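Long-range contact in ATPase BagA (PDB 6BS3), which forms one subunit of the heterodimeric BagAB ATPase, which hydrolyses ATP and is required for resistance to nitric oxide and elevated glycerol: residues A[18-32]-A[202-216]. Residues are numbered along the deposited sequence; the frame is centred on the assembly and turned at random.
Sequences LSGVRLHLVTGKGGT and NQTAIHLVTLLEALP. With ADP (adenosine-5'-diphosphate), chain C.
Gln203 O takes two backbone hydrogen bonds, from Arg22 N and Leu23 N, both 2.9 Å long. The Gln203 side chain bends at chi2 (-83°) and runs beside that of Arg22, with Gln203 NE2 3.4 Å from Arg22 CG. The Arg22 guanidinium itself binds Val145 O and Tyr156 O. From Thr204 on, strands 204-210 and 23-28 pair in parallel. Backbone hydrogen bonds run from Ala205 N to Leu23 O through to Thr27 N and His207 O. Ala205 CB packs on Val21 CG2 and Leu18 CD2. On the other face Ile206 CG1 meets Leu25 CD1 at 3.6 Å. His207 reaches back along its own face to His24. Its NE2 lies 2.8 Å from His24 ND1 in a nearly straight hydrogen bond (170°); the two rings meet at their edges, with planes 17° apart. Ser236 N binds His207 ND1, so both ring nitrogens are held. Val209 N to Thr27 O is the last rung. Val209 CG1 lies 3.4 Å from Thr32 O, and CG2 touches Val26 CG1. Beyond this the strands part, and a water bridges Val209 O, Lys29 N and Pro216 O. Leu211 CG and Pro216 CB pack on Thr32 CG2. Gly31 N donates to ADP O2B at 2.9 Å. These are two adjacent parallel strands in the core of a P-loop NTPase sheet, with the Walker A loop leaving strand 23-28 to wrap the beta-phosphate.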
ATOM      1  N   LEU A  18      -9.217  26.262   8.194  1.00 47.30           N
ATOM      2  CA  LEU A  18      -8.788  24.939   8.646  1.00 45.51           C
ATOM      3  C   LEU A  18      -8.521  24.872  10.154  1.00 50.83           C
ATOM      4  O   LEU A  18      -8.473  23.779  10.700  1.00 50.33           O
ATOM      5  CB  LEU A  18      -7.566  24.451   7.844  1.00 44.23           C
ATOM      6  CG  LEU A  18      -7.735  24.243   6.335  1.00 47.39           C
ATOM      7  CD1 LEU A  18      -6.490  23.616   5.748  1.00 46.47           C
ATOM      8  CD2 LEU A  18      -8.974  23.379   5.996  1.00 48.57           C
ATOM      9  N   SER A  19      -8.392  26.027  10.828  1.00 51.08           N
ATOM     10  CA  SER A  19      -8.192  26.109  12.288  1.00 51.92           C
ATOM     11  C   SER A  19      -9.530  25.969  13.016  1.00 53.26           C
ATOM     12  O   SER A  19      -9.552  25.622  14.191  1.00 52.25           O
ATOM     13  CB  SER A  19      -7.528  27.429  12.675  1.00 57.65           C
ATOM     14  OG  SER A  19      -6.280  27.585  12.020  1.00 71.46           O
ATOM     15  N   GLY A  20     -10.624  26.234  12.310  1.00 49.97           N
ATOM     16  CA  GLY A  20     -11.981  26.103  12.838  1.00 49.66           C
ATOM     17  C   GLY A  20     -12.536  24.692  12.697  1.00 53.11           C
ATOM     18  O   GLY A  20     -13.550  24.365  13.321  1.00 53.76           O
ATOM     19  N   VAL A  21     -11.876  23.844  11.859  1.00 47.67           N
ATOM     20  CA  VAL A  21     -12.238  22.441  11.598  1.00 45.64           C
ATOM     21  C   VAL A  21     -12.071  21.603  12.894  1.00 48.07           C
ATOM     22  O   VAL A  21     -11.021  21.664  13.543  1.00 46.88           O
ATOM     23  CB  VAL A  21     -11.417  21.845  10.406  1.00 47.38           C
ATOM     24  CG1 VAL A  21     -11.558  20.326  10.318  1.00 45.68           C
ATOM     25  CG2 VAL A  21     -11.805  22.491   9.082  1.00 46.79           C
ATOM     26  N   ARG A  22     -13.106  20.806  13.232  1.00 45.08           N
ATOM     27  CA  ARG A  22     -13.144  19.903  14.391  1.00 44.71           C
ATOM     28  C   ARG A  22     -12.838  18.467  13.971  1.00 47.54           C
ATOM     29  O   ARG A  22     -12.387  17.674  14.803  1.00 48.27           O
ATOM     30  CB  ARG A  22     -14.537  19.920  15.046  1.00 45.62           C
ATOM     31  CG  ARG A  22     -15.058  21.299  15.510  1.00 55.43           C
ATOM     32  CD  ARG A  22     -14.807  21.713  16.974  1.00 65.63           C
ATOM     33  NE  ARG A  22     -14.558  20.622  17.928  1.00 64.76           N
ATOM     34  CZ  ARG A  22     -15.457  19.714  18.285  1.00 68.56           C
ATOM     35  NH1 ARG A  22     -16.676  19.733  17.756  1.00 58.52           N
ATOM     36  NH2 ARG A  22     -15.130  18.746  19.131  1.00 46.72           N
ATOM     37  N   LEU A  23     -13.133  18.107  12.703  1.00 42.59           N
ATOM     38  CA  LEU A  23     -12.913  16.750  12.189  1.00 41.02           C
ATOM     39  C   LEU A  23     -11.955  16.735  11.020  1.00 42.89           C
ATOM     40  O   LEU A  23     -12.313  17.189   9.938  1.00 41.49           O
ATOM     41  CB  LEU A  23     -14.250  16.046  11.825  1.00 40.20           C
ATOM     42  CG  LEU A  23     -14.144  14.679  11.108  1.00 43.18           C
ATOM     43  CD1 LEU A  23     -13.452  13.636  11.984  1.00 42.48           C
ATOM     44  CD2 LEU A  23     -15.509  14.210  10.597  1.00 42.82           C
ATOM     45  N   HIS A  24     -10.758  16.160  11.232  1.00 39.48           N
ATOM     46  CA  HIS A  24      -9.726  16.061  10.193  1.00 39.12           C
ATOM     47  C   HIS A  24      -9.610  14.639   9.710  1.00 42.43           C
ATOM     48  O   HIS A  24      -9.345  13.747  10.509  1.00 41.83           O
ATOM     49  CB  HIS A  24      -8.351  16.557  10.688  1.00 38.81           C
ATOM     50  CG  HIS A  24      -8.346  18.002  11.076  1.00 41.19           C
ATOM     51  ND1 HIS A  24      -7.989  18.996  10.172  1.00 42.45           N
ATOM     52  CD2 HIS A  24      -8.651  18.578  12.259  1.00 41.57           C
ATOM     53  CE1 HIS A  24      -8.100  20.136  10.830  1.00 41.02           C
ATOM     54  NE2 HIS A  24      -8.499  19.933  12.087  1.00 41.47           N
ATOM     55  N   LEU A  25      -9.820  14.417   8.407  1.00 38.65           N
ATOM     56  CA  LEU A  25      -9.714  13.067   7.866  1.00 39.08           C
ATOM     57  C   LEU A  25      -8.442  12.996   7.033  1.00 43.19           C
ATOM     58  O   LEU A  25      -8.256  13.812   6.135  1.00 44.28           O
ATOM     59  CB  LEU A  25     -10.970  12.692   7.045  1.00 39.31           C
ATOM     60  CG  LEU A  25     -12.308  12.659   7.782  1.00 43.92           C
ATOM     61  CD1 LEU A  25     -13.447  13.057   6.847  1.00 44.39           C
ATOM     62  CD2 LEU A  25     -12.610  11.262   8.304  1.00 46.81           C
ATOM     63  N   VAL A  26      -7.544  12.069   7.372  1.00 38.82           N
ATOM     64  CA  VAL A  26      -6.248  11.909   6.702  1.00 38.28           C
ATOM     65  C   VAL A  26      -6.267  10.682   5.806  1.00 43.69           C
ATOM     66  O   VAL A  26      -6.253   9.532   6.280  1.00 42.23           O
ATOM     67  CB  VAL A  26      -5.028  11.935   7.690  1.00 40.80           C
ATOM     68  CG1 VAL A  26      -3.705  11.894   6.932  1.00 39.82           C
ATOM     69  CG2 VAL A  26      -5.077  13.163   8.607  1.00 39.87           C
ATOM     70  N   THR A  27      -6.359  10.941   4.494  1.00 41.55           N
ATOM     71  CA  THR A  27      -6.364   9.886   3.491  1.00 41.10           C
ATOM     72  C   THR A  27      -5.049   9.942   2.675  1.00 45.35           C
ATOM     73  O   THR A  27      -4.137  10.706   3.011  1.00 46.08           O
ATOM     74  CB  THR A  27      -7.666   9.875   2.669  1.00 42.43           C
ATOM     75  OG1 THR A  27      -7.705   8.662   1.913  1.00 39.62           O
ATOM     76  CG2 THR A  27      -7.801  11.067   1.740  1.00 34.42           C
ATOM     77  N   GLY A  28      -4.952   9.078   1.678  1.00 40.72           N
ATOM     78  CA  GLY A  28      -3.784   8.930   0.822  1.00 40.48           C
ATOM     79  C   GLY A  28      -3.592   7.473   0.435  1.00 44.77           C
ATOM     80  O   GLY A  28      -4.169   6.582   1.061  1.00 43.71           O
ATOM     81  N   LYS A  29      -2.800   7.206  -0.608  1.00 42.62           N
ATOM     82  CA  LYS A  29      -2.544   5.837  -1.050  1.00 41.80           C
ATOM     83  C   LYS A  29      -1.793   5.057   0.068  1.00 45.74           C
ATOM     84  O   LYS A  29      -1.127   5.678   0.889  1.00 44.83           O
ATOM     85  CB  LYS A  29      -1.747   5.880  -2.360  1.00 42.32           C
ATOM     86  CG  LYS A  29      -1.485   4.521  -2.986  1.00 40.05           C
ATOM     87  CD  LYS A  29      -1.096   4.609  -4.472  1.00 45.72           C
ATOM     88  CE  LYS A  29      -0.436   3.331  -4.934  1.00 48.67           C
ATOM     89  NZ  LYS A  29      -1.346   2.179  -4.842  1.00 57.96           N
ATOM     90  N   GLY A  30      -1.921   3.728   0.100  1.00 42.61           N
ATOM     91  CA  GLY A  30      -1.196   2.909   1.069  1.00 41.79           C
ATOM     92  C   GLY A  30       0.302   3.162   0.970  1.00 46.28           C
ATOM     93  O   GLY A  30       0.833   3.338  -0.137  1.00 45.43           O
ATOM     94  N   GLY A  31       0.966   3.243   2.127  1.00 42.83           N
ATOM     95  CA  GLY A  31       2.405   3.483   2.235  1.00 41.94           C
ATOM     96  C   GLY A  31       2.863   4.919   2.028  1.00 45.83           C
ATOM     97  O   GLY A  31       4.065   5.160   1.984  1.00 46.31           O
ATOM     98  N   THR A  32       1.938   5.895   1.899  1.00 41.37           N
ATOM     99  CA  THR A  32       2.343   7.303   1.705  1.00 40.51           C
ATOM    100  C   THR A  32       2.610   8.043   3.021  1.00 45.30           C
ATOM    101  O   THR A  32       3.320   9.045   3.018  1.00 46.30           O
ATOM    102  CB  THR A  32       1.371   8.064   0.811  1.00 39.65           C
ATOM    103  OG1 THR A  32       0.064   8.016   1.383  1.00 42.97           O
ATOM    104  CG2 THR A  32       1.355   7.530  -0.635  1.00 36.44           C
ATOM    105  N   ASN A 202     -18.248  22.980   7.270  1.00 52.85           N
ATOM    106  CA  ASN A 202     -16.983  23.680   7.492  1.00 51.99           C
ATOM    107  C   ASN A 202     -16.290  23.179   8.778  1.00 55.31           C
ATOM    108  O   ASN A 202     -15.211  23.659   9.114  1.00 55.91           O
ATOM    109  CB  ASN A 202     -17.204  25.220   7.518  1.00 49.93           C
ATOM    110  CG  ASN A 202     -18.026  25.804   8.668  1.00 67.04           C
ATOM    111  OD1 ASN A 202     -18.302  25.178   9.706  1.00 60.70           O
ATOM    112  ND2 ASN A 202     -18.420  27.059   8.513  1.00 60.41           N
ATOM    113  N   GLN A 203     -16.920  22.217   9.494  1.00 51.24           N
ATOM    114  CA  GLN A 203     -16.386  21.562  10.703  1.00 49.81           C
ATOM    115  C   GLN A 203     -15.511  20.367  10.308  1.00 48.74           C
ATOM    116  O   GLN A 203     -14.852  19.781  11.164  1.00 47.47           O
ATOM    117  CB  GLN A 203     -17.538  21.052  11.588  1.00 51.46           C
ATOM    118  CG  GLN A 203     -18.409  22.146  12.183  1.00 70.39           C
ATOM    119  CD  GLN A 203     -17.795  22.696  13.434  1.00 92.65           C
ATOM    120  OE1 GLN A 203     -16.935  23.587  13.394  1.00 89.67           O
ATOM    121  NE2 GLN A 203     -18.219  22.158  14.570  1.00 83.85           N
ATOM    122  N   THR A 204     -15.528  19.994   9.015  1.00 43.36           N
ATOM    123  CA  THR A 204     -14.783  18.857   8.467  1.00 43.26           C
ATOM    124  C   THR A 204     -13.810  19.313   7.372  1.00 48.17           C
ATOM    125  O   THR A 204     -14.051  20.326   6.705  1.00 47.88           O
ATOM    126  CB  THR A 204     -15.799  17.776   7.960  1.00 48.17           C
ATOM    127  OG1 THR A 204     -16.720  17.465   9.002  1.00 46.10           O
ATOM    128  CG2 THR A 204     -15.137  16.478   7.482  1.00 44.59           C
ATOM    129  N   ALA A 205     -12.714  18.551   7.192  1.00 45.43           N
ATOM    130  CA  ALA A 205     -11.711  18.722   6.129  1.00 44.39           C
ATOM    131  C   ALA A 205     -11.035  17.388   5.891  1.00 44.35           C
ATOM    132  O   ALA A 205     -10.672  16.701   6.841  1.00 42.64           O
ATOM    133  CB  ALA A 205     -10.665  19.776   6.500  1.00 45.02           C
ATOM    134  N   ILE A 206     -10.864  17.031   4.618  1.00 41.13           N
ATOM    135  CA  ILE A 206     -10.182  15.809   4.177  1.00 39.94           C
ATOM    136  C   ILE A 206      -8.808  16.220   3.624  1.00 42.64           C
ATOM    137  O   ILE A 206      -8.739  16.978   2.657  1.00 41.81           O
ATOM    138  CB  ILE A 206     -11.016  15.010   3.138  1.00 42.43           C
ATOM    139  CG1 ILE A 206     -12.382  14.588   3.724  1.00 42.88           C
ATOM    140  CG2 ILE A 206     -10.242  13.786   2.608  1.00 42.01           C
ATOM    141  CD1 ILE A 206     -13.551  14.686   2.815  1.00 41.69           C
ATOM    142  N   HIS A 207      -7.735  15.729   4.265  1.00 37.32           N
ATOM    143  CA  HIS A 207      -6.345  15.952   3.880  1.00 37.34           C
ATOM    144  C   HIS A 207      -5.866  14.709   3.132  1.00 41.27           C
ATOM    145  O   HIS A 207      -6.233  13.586   3.476  1.00 38.74           O
ATOM    146  CB  HIS A 207      -5.446  16.257   5.105  1.00 37.70           C
ATOM    147  CG  HIS A 207      -6.001  17.320   5.996  1.00 41.03           C
ATOM    148  ND1 HIS A 207      -6.104  18.639   5.571  1.00 42.84           N
ATOM    149  CD2 HIS A 207      -6.532  17.215   7.236  1.00 42.87           C
ATOM    150  CE1 HIS A 207      -6.684  19.287   6.567  1.00 42.80           C
ATOM    151  NE2 HIS A 207      -6.943  18.475   7.597  1.00 43.03           N
ATOM    152  N   LEU A 208      -5.090  14.925   2.079  1.00 39.40           N
ATOM    153  CA  LEU A 208      -4.629  13.850   1.212  1.00 39.04           C
ATOM    154  C   LEU A 208      -3.126  13.798   1.184  1.00 42.90           C
ATOM    155  O   LEU A 208      -2.463  14.690   0.663  1.00 42.46           O
ATOM    156  CB  LEU A 208      -5.213  13.998  -0.208  1.00 38.80           C
ATOM    157  CG  LEU A 208      -6.736  14.039  -0.290  1.00 42.98           C
ATOM    158  CD1 LEU A 208      -7.255  15.477  -0.337  1.00 42.82           C
ATOM    159  CD2 LEU A 208      -7.236  13.209  -1.441  1.00 45.52           C
ATOM    160  N   VAL A 209      -2.597  12.753   1.788  1.00 40.23           N
ATOM    161  CA  VAL A 209      -1.168  12.486   1.819  1.00 40.08           C
ATOM    162  C   VAL A 209      -0.772  11.870   0.474  1.00 42.91           C
ATOM    163  O   VAL A 209      -1.453  10.992  -0.036  1.00 40.52           O
ATOM    164  CB  VAL A 209      -0.785  11.570   3.016  1.00 42.42           C
ATOM    165  CG1 VAL A 209       0.707  11.226   3.001  1.00 42.10           C
ATOM    166  CG2 VAL A 209      -1.165  12.231   4.333  1.00 41.44           C
ATOM    167  N   THR A 210       0.335  12.348  -0.084  1.00 42.31           N
ATOM    168  CA  THR A 210       0.902  11.840  -1.325  1.00 42.51           C
ATOM    169  C   THR A 210       2.423  11.802  -1.251  1.00 46.82           C
ATOM    170  O   THR A 210       3.026  12.500  -0.433  1.00 45.78           O
ATOM    171  CB  THR A 210       0.367  12.643  -2.555  1.00 47.89           C
ATOM    172  OG1 THR A 210       0.686  11.916  -3.740  1.00 50.47           O
ATOM    173  CG2 THR A 210       0.936  14.073  -2.650  1.00 42.73           C
ATOM    174  N   LEU A 211       3.032  10.986  -2.126  1.00 45.04           N
ATOM    175  CA  LEU A 211       4.475  10.930  -2.357  1.00 44.27           C
ATOM    176  C   LEU A 211       4.672  11.483  -3.770  1.00 47.35           C
ATOM    177  O   LEU A 211       3.723  11.477  -4.573  1.00 45.42           O
ATOM    178  CB  LEU A 211       5.037   9.496  -2.245  1.00 43.82           C
ATOM    179  CG  LEU A 211       4.932   8.804  -0.861  1.00 47.23           C
ATOM    180  CD1 LEU A 211       5.282   7.343  -0.965  1.00 46.62           C
ATOM    181  CD2 LEU A 211       5.807   9.477   0.198  1.00 45.74           C
ATOM    182  N   LEU A 212       5.872  12.007  -4.072  1.00 45.17           N
ATOM    183  CA  LEU A 212       6.145  12.517  -5.424  1.00 44.90           C
ATOM    184  C   LEU A 212       6.488  11.337  -6.335  1.00 50.73           C
ATOM    185  O   LEU A 212       7.604  11.203  -6.841  1.00 51.65           O
ATOM    186  CB  LEU A 212       7.199  13.658  -5.455  1.00 44.24           C
ATOM    187  CG  LEU A 212       6.754  15.001  -4.832  1.00 48.89           C
ATOM    188  CD1 LEU A 212       7.744  16.120  -5.145  1.00 47.46           C
ATOM    189  CD2 LEU A 212       5.329  15.411  -5.284  1.00 51.71           C
ATOM    190  N   GLU A 213       5.495  10.456  -6.499  1.00 48.24           N
ATOM    191  CA  GLU A 213       5.498   9.224  -7.298  1.00 47.97           C
ATOM    192  C   GLU A 213       4.192   9.198  -8.065  1.00 50.77           C
ATOM    193  O   GLU A 213       3.198   9.721  -7.580  1.00 50.37           O
ATOM    194  CB  GLU A 213       5.626   7.993  -6.387  1.00 49.22           C
ATOM    195  CG  GLU A 213       6.985   7.905  -5.711  1.00 57.05           C
ATOM    196  CD  GLU A 213       7.134   6.894  -4.593  1.00 70.67           C
ATOM    197  OE1 GLU A 213       6.307   5.957  -4.501  1.00 62.30           O
ATOM    198  OE2 GLU A 213       8.097   7.044  -3.806  1.00 69.52           O
ATOM    199  N   ALA A 214       4.205   8.633  -9.259  1.00 48.61           N
ATOM    200  CA  ALA A 214       3.090   8.607 -10.222  1.00 48.76           C
ATOM    201  C   ALA A 214       1.739   8.142  -9.664  1.00 53.11           C
ATOM    202  O   ALA A 214       0.761   8.878  -9.783  1.00 52.13           O
ATOM    203  CB  ALA A 214       3.468   7.772 -11.442  1.00 48.78           C
ATOM    204  N   LEU A 215       1.687   6.935  -9.068  1.00 50.53           N
ATOM    205  CA  LEU A 215       0.462   6.344  -8.533  1.00 49.55           C
ATOM    206  C   LEU A 215      -0.106   7.113  -7.323  1.00 53.68           C
ATOM    207  O   LEU A 215      -1.298   7.422  -7.376  1.00 53.49           O
ATOM    208  CB  LEU A 215       0.623   4.843  -8.242  1.00 49.07           C
ATOM    209  CG  LEU A 215       0.895   3.923  -9.443  1.00 53.55           C
ATOM    210  CD1 LEU A 215       1.059   2.490  -8.979  1.00 53.36           C
ATOM    211  CD2 LEU A 215      -0.224   3.995 -10.490  1.00 54.86           C
ATOM    212  N   PRO A 216       0.684   7.491  -6.268  1.00 50.47           N
ATOM    213  CA  PRO A 216       0.102   8.274  -5.159  1.00 49.43           C
ATOM    214  C   PRO A 216      -0.492   9.615  -5.607  1.00 52.38           C
ATOM    215  O   PRO A 216      -1.540  10.011  -5.105  1.00 52.53           O
ATOM    216  CB  PRO A 216       1.282   8.454  -4.201  1.00 50.76           C
ATOM    217  CG  PRO A 216       2.198   7.330  -4.505  1.00 54.65           C
ATOM    218  CD  PRO A 216       2.104   7.176  -5.985  1.00 51.11           C
TER
HETATM  219  PB  ADP C 401       0.225   4.648   5.501  1.00 42.91           P
HETATM  220  O1B ADP C 401      -0.559   4.652   6.831  1.00 43.66           O
HETATM  221  O2B ADP C 401       0.290   3.203   4.952  1.00 49.22           O
HETATM  222  O3B ADP C 401      -0.296   5.616   4.475  1.00 41.74           O
HETATM  223  PA  ADP C 401       2.689   4.947   7.133  1.00 43.89           P
HETATM  224  O1A ADP C 401       2.546   3.577   7.819  1.00 45.13           O
HETATM  225  O2A ADP C 401       2.409   6.060   8.069  1.00 43.04           O
HETATM  226  O3A ADP C 401       1.731   5.013   5.863  1.00 42.93           O
HETATM  227  O5' ADP C 401       4.064   5.075   6.353  1.00 45.43           O
HETATM  228  C5' ADP C 401       4.644   4.103   5.453  1.00 44.12           C
HETATM  229  C4' ADP C 401       6.091   3.916   5.846  1.00 45.72           C
HETATM  230  O4' ADP C 401       6.812   5.143   5.609  1.00 46.42           O
HETATM  231  C3' ADP C 401       6.355   3.554   7.309  1.00 49.81           C
HETATM  232  O3' ADP C 401       7.439   2.640   7.389  1.00 53.27           O
HETATM  233  C2' ADP C 401       6.691   4.909   7.946  1.00 47.49           C
HETATM  234  O2' ADP C 401       7.475   4.815   9.131  1.00 47.19           O
HETATM  235  C1' ADP C 401       7.428   5.598   6.800  1.00 45.50           C
HETATM  236  N9  ADP C 401       7.377   7.060   6.814  1.00 47.04           N
HETATM  237  C8  ADP C 401       6.259   7.856   6.830  1.00 48.39           C
HETATM  238  N7  ADP C 401       6.514   9.140   6.761  1.00 48.19           N
HETATM  239  C5  ADP C 401       7.900   9.197   6.701  1.00 47.04           C
HETATM  240  C6  ADP C 401       8.807  10.275   6.582  1.00 44.98           C
HETATM  241  N6  ADP C 401       8.439  11.557   6.549  1.00 43.84           N
HETATM  242  N1  ADP C 401      10.126   9.983   6.496  1.00 46.36           N
HETATM  243  C2  ADP C 401      10.508   8.701   6.541  1.00 46.22           C
HETATM  244  N3  ADP C 401       9.750   7.607   6.674  1.00 49.12           N
HETATM  245  C4  ADP C 401       8.444   7.923   6.735  1.00 47.61           C
HETATM  246  O   HOH W   1      -1.762   9.256  -2.278  1.00 40.68           O